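Long-range contact in chitinase (Paenibacillus sp. FPU-7, PDB 5GZT), which probably cleaves beta-1,4 linkages inside chitin and chitodextrin chains at random, as an endo-acting chitinase: residues N811-F816 against Q824-P829. Residues are numbered along the deposited sequence; the frame is centred on the assembly and turned at random.
Sequences NWVNEF and QRRNNP
Arg825 lays its guanidinium flat on the indole of Trp812, the two planes 4° apart and their centres separated by 3.9 Å. Its CZ sits over the five-membered ring in a cation-pi contact, while CD hangs 3.7 Å from the centroid of the six-membered ring, a CH-pi contact almost on the ring normal. The Arg825 chain runs extended from CG to NE, which carries its methylenes and then its charged end across one indole face. Phe816 meets the guanidinium on the opposite face through CD2, its ring steeply inclined to that plane, with NH2 near the ring edge. Arg797 makes a further cation-pi contact with the indole.

Arg825 NH1 donates to Trp812 O at 2.8 Å, a carbonyl in the last turn of helix 810-813 that also accepts from Glu815 N on the other face of its plane. The bond from Arg825 NH1 to Glu815 OE1, 2.7 Å and nearly straight at 167°, is part of a salt bridge and meets the carboxylate on its anti side. A water links this OE1 to Arg825 NH2. Arg826 NH2 forms salt bridges with Glu819 and Glu823, and a water joins its NH1 to Asn814 OD1. Asn828 OD1 approaches the indole edge at Trp812 CH2, while ND2 hydrogen-bonds Gly772 O and Asp830 OD2.

Beside the arginine, Val813 CG1 touches Arg826 CG at 3.5 Å.

A leucine in place of Arg825 would probably leave Glu815 without its cationic partner and strip Trp812 O of its side-chain donor. In the connection between strands 790-799 and 848-854 of the C-terminal family 18 TIM barrel, one arginine thus joins two short helices through carboxylate, backbone carbonyl and aromatic face, and Glu815 probably balances part of its charge.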
loop_
_atom_site.group_PDB
_atom_site.type_symbol
_atom_site.label_atom_id
_atom_site.label_comp_id
_atom_site.label_asym_id
_atom_site.label_seq_id
_atom_site.Cartn_x
_atom_site.Cartn_y
_atom_site.Cartn_z
ATOM N N ASN B 811 -20.589 -51.788 -13.212
ATOM C CA ASN B 811 -20.870 -50.533 -12.536
ATOM C C ASN B 811 -21.616 -49.529 -13.466
ATOM O O ASN B 811 -22.580 -48.835 -13.054
ATOM C CB ASN B 811 -19.577 -49.939 -11.965
ATOM C CG ASN B 811 -19.795 -48.635 -11.161
ATOM O OD1 ASN B 811 -20.500 -48.621 -10.162
ATOM N ND2 ASN B 811 -19.146 -47.559 -11.575
ATOM N N TRP B 812 -21.184 -49.448 -14.724
ATOM C CA TRP B 812 -21.744 -48.514 -15.637
ATOM C C TRP B 812 -23.093 -49.050 -16.142
ATOM O O TRP B 812 -24.037 -48.243 -16.273
ATOM C CB TRP B 812 -20.795 -48.259 -16.814
ATOM C CG TRP B 812 -21.352 -47.410 -17.896
ATOM C CD1 TRP B 812 -21.341 -46.031 -17.932
ATOM C CD2 TRP B 812 -21.924 -47.831 -19.133
ATOM N NE1 TRP B 812 -21.863 -45.600 -19.117
ATOM C CE2 TRP B 812 -22.215 -46.677 -19.875
ATOM C CE3 TRP B 812 -22.146 -49.069 -19.714
ATOM C CZ2 TRP B 812 -22.812 -46.717 -21.102
ATOM C CZ3 TRP B 812 -22.711 -49.111 -20.965
ATOM C CH2 TRP B 812 -23.052 -47.957 -21.643
ATOM N N VAL B 813 -23.152 -50.353 -16.486
ATOM C CA VAL B 813 -24.353 -50.938 -17.061
ATOM C C VAL B 813 -25.532 -50.717 -16.094
ATOM O O VAL B 813 -26.603 -50.281 -16.514
ATOM C CB VAL B 813 -24.179 -52.434 -17.328
ATOM C CG1 VAL B 813 -25.516 -53.135 -17.532
ATOM C CG2 VAL B 813 -23.279 -52.680 -18.556
ATOM N N ASN B 814 -25.285 -50.968 -14.808
ATOM C CA ASN B 814 -26.284 -50.810 -13.748
ATOM C C ASN B 814 -26.258 -49.509 -13.008
ATOM O O ASN B 814 -26.832 -49.440 -11.921
ATOM C CB ASN B 814 -26.169 -51.962 -12.727
ATOM C CG ASN B 814 -26.540 -53.271 -13.329
ATOM O OD1 ASN B 814 -27.075 -53.323 -14.447
ATOM N ND2 ASN B 814 -26.213 -54.335 -12.642
ATOM N N GLU B 815 -25.657 -48.468 -13.581
ATOM C CA GLU B 815 -25.629 -47.174 -12.935
ATOM C C GLU B 815 -27.039 -46.705 -12.486
ATOM O O GLU B 815 -27.182 -46.202 -11.392
ATOM C CB GLU B 815 -25.092 -46.157 -13.903
ATOM C CG GLU B 815 -25.030 -44.748 -13.346
ATOM C CD GLU B 815 -24.223 -43.831 -14.186
ATOM O OE1 GLU B 815 -23.892 -44.131 -15.364
ATOM O OE2 GLU B 815 -23.892 -42.789 -13.637
ATOM N N PHE B 816 -28.024 -46.862 -13.376
ATOM C CA PHE B 816 -29.405 -46.504 -13.153
ATOM C C PHE B 816 -30.267 -47.760 -12.934
ATOM O O PHE B 816 -30.090 -48.816 -13.615
ATOM C CB PHE B 816 -29.967 -45.723 -14.361
ATOM C CG PHE B 816 -29.235 -44.456 -14.637
ATOM C CD1 PHE B 816 -29.516 -43.315 -13.914
ATOM C CD2 PHE B 816 -28.218 -44.419 -15.569
ATOM C CE1 PHE B 816 -28.818 -42.148 -14.133
ATOM C CE2 PHE B 816 -27.509 -43.252 -15.799
ATOM C CZ PHE B 816 -27.806 -42.112 -15.078
ATOM N N GLN B 824 -30.431 -51.471 -22.454
ATOM C CA GLN B 824 -29.764 -50.733 -23.547
ATOM C C GLN B 824 -28.204 -50.721 -23.323
ATOM O O GLN B 824 -27.463 -50.832 -24.249
ATOM C CB GLN B 824 -30.381 -49.366 -23.560
ATOM C CG GLN B 824 -29.711 -48.220 -24.227
ATOM C CD GLN B 824 -30.357 -46.941 -23.668
ATOM O OE1 GLN B 824 -31.573 -46.918 -23.392
ATOM N NE2 GLN B 824 -29.550 -45.913 -23.431
ATOM N N ARG B 825 -27.770 -50.621 -22.071
ATOM C CA ARG B 825 -26.340 -50.584 -21.733
ATOM C C ARG B 825 -25.707 -51.930 -21.963
ATOM O O ARG B 825 -24.657 -52.008 -22.595
ATOM C CB ARG B 825 -26.133 -49.996 -20.343
ATOM C CG ARG B 825 -26.340 -48.482 -20.366
ATOM C CD ARG B 825 -25.968 -47.814 -19.087
ATOM N NE ARG B 825 -25.927 -46.390 -19.303
ATOM C CZ ARG B 825 -25.428 -45.487 -18.459
ATOM N NH1 ARG B 825 -24.909 -45.805 -17.278
ATOM N NH2 ARG B 825 -25.465 -44.218 -18.793
ATOM N N ARG B 826 -26.384 -53.013 -21.559
ATOM C CA ARG B 826 -25.903 -54.391 -21.822
ATOM C C ARG B 826 -25.702 -54.647 -23.300
ATOM O O ARG B 826 -24.795 -55.412 -23.678
ATOM C CB ARG B 826 -26.826 -55.473 -21.234
ATOM C CG ARG B 826 -26.802 -55.539 -19.699
ATOM C CD ARG B 826 -27.505 -56.763 -19.050
ATOM N NE ARG B 826 -28.950 -56.830 -19.320
ATOM C CZ ARG B 826 -29.913 -56.313 -18.555
ATOM N NH1 ARG B 826 -29.678 -55.694 -17.397
ATOM N NH2 ARG B 826 -31.162 -56.444 -18.944
ATOM N N ASN B 827 -26.540 -54.014 -24.107
ATOM C CA ASN B 827 -26.512 -54.118 -25.538
ATOM C C ASN B 827 -25.893 -52.863 -26.241
ATOM O O ASN B 827 -26.173 -52.590 -27.403
ATOM C CB ASN B 827 -27.949 -54.283 -26.040
ATOM C CG ASN B 827 -28.525 -55.608 -25.646
ATOM O OD1 ASN B 827 -29.361 -55.680 -24.760
ATOM N ND2 ASN B 827 -28.024 -56.659 -26.237
ATOM N N ASN B 828 -25.006 -52.170 -25.556
ATOM C CA ASN B 828 -24.328 -51.010 -26.132
ATOM C C ASN B 828 -23.797 -51.347 -27.517
ATOM O O ASN B 828 -23.163 -52.381 -27.722
ATOM C CB ASN B 828 -23.201 -50.540 -25.230
ATOM C CG ASN B 828 -22.803 -49.156 -25.552
ATOM O OD1 ASN B 828 -23.517 -48.213 -25.228
ATOM N ND2 ASN B 828 -21.724 -49.029 -26.295
ATOM N N PRO B 829 -24.119 -50.499 -28.491
ATOM C CA PRO B 829 -23.868 -50.788 -29.879
ATOM C C PRO B 829 -22.423 -50.588 -30.363
ATOM O O PRO B 829 -22.198 -49.958 -31.363
ATOM C CB PRO B 829 -24.826 -49.824 -30.591
ATOM C CG PRO B 829 -24.856 -48.638 -29.700
ATOM C CD PRO B 829 -24.804 -49.217 -28.306
HETATM O O HOH W 1 -27.318 -55.548 -15.849
HETATM O O HOH W 2 -23.591 -42.576 -17.245
#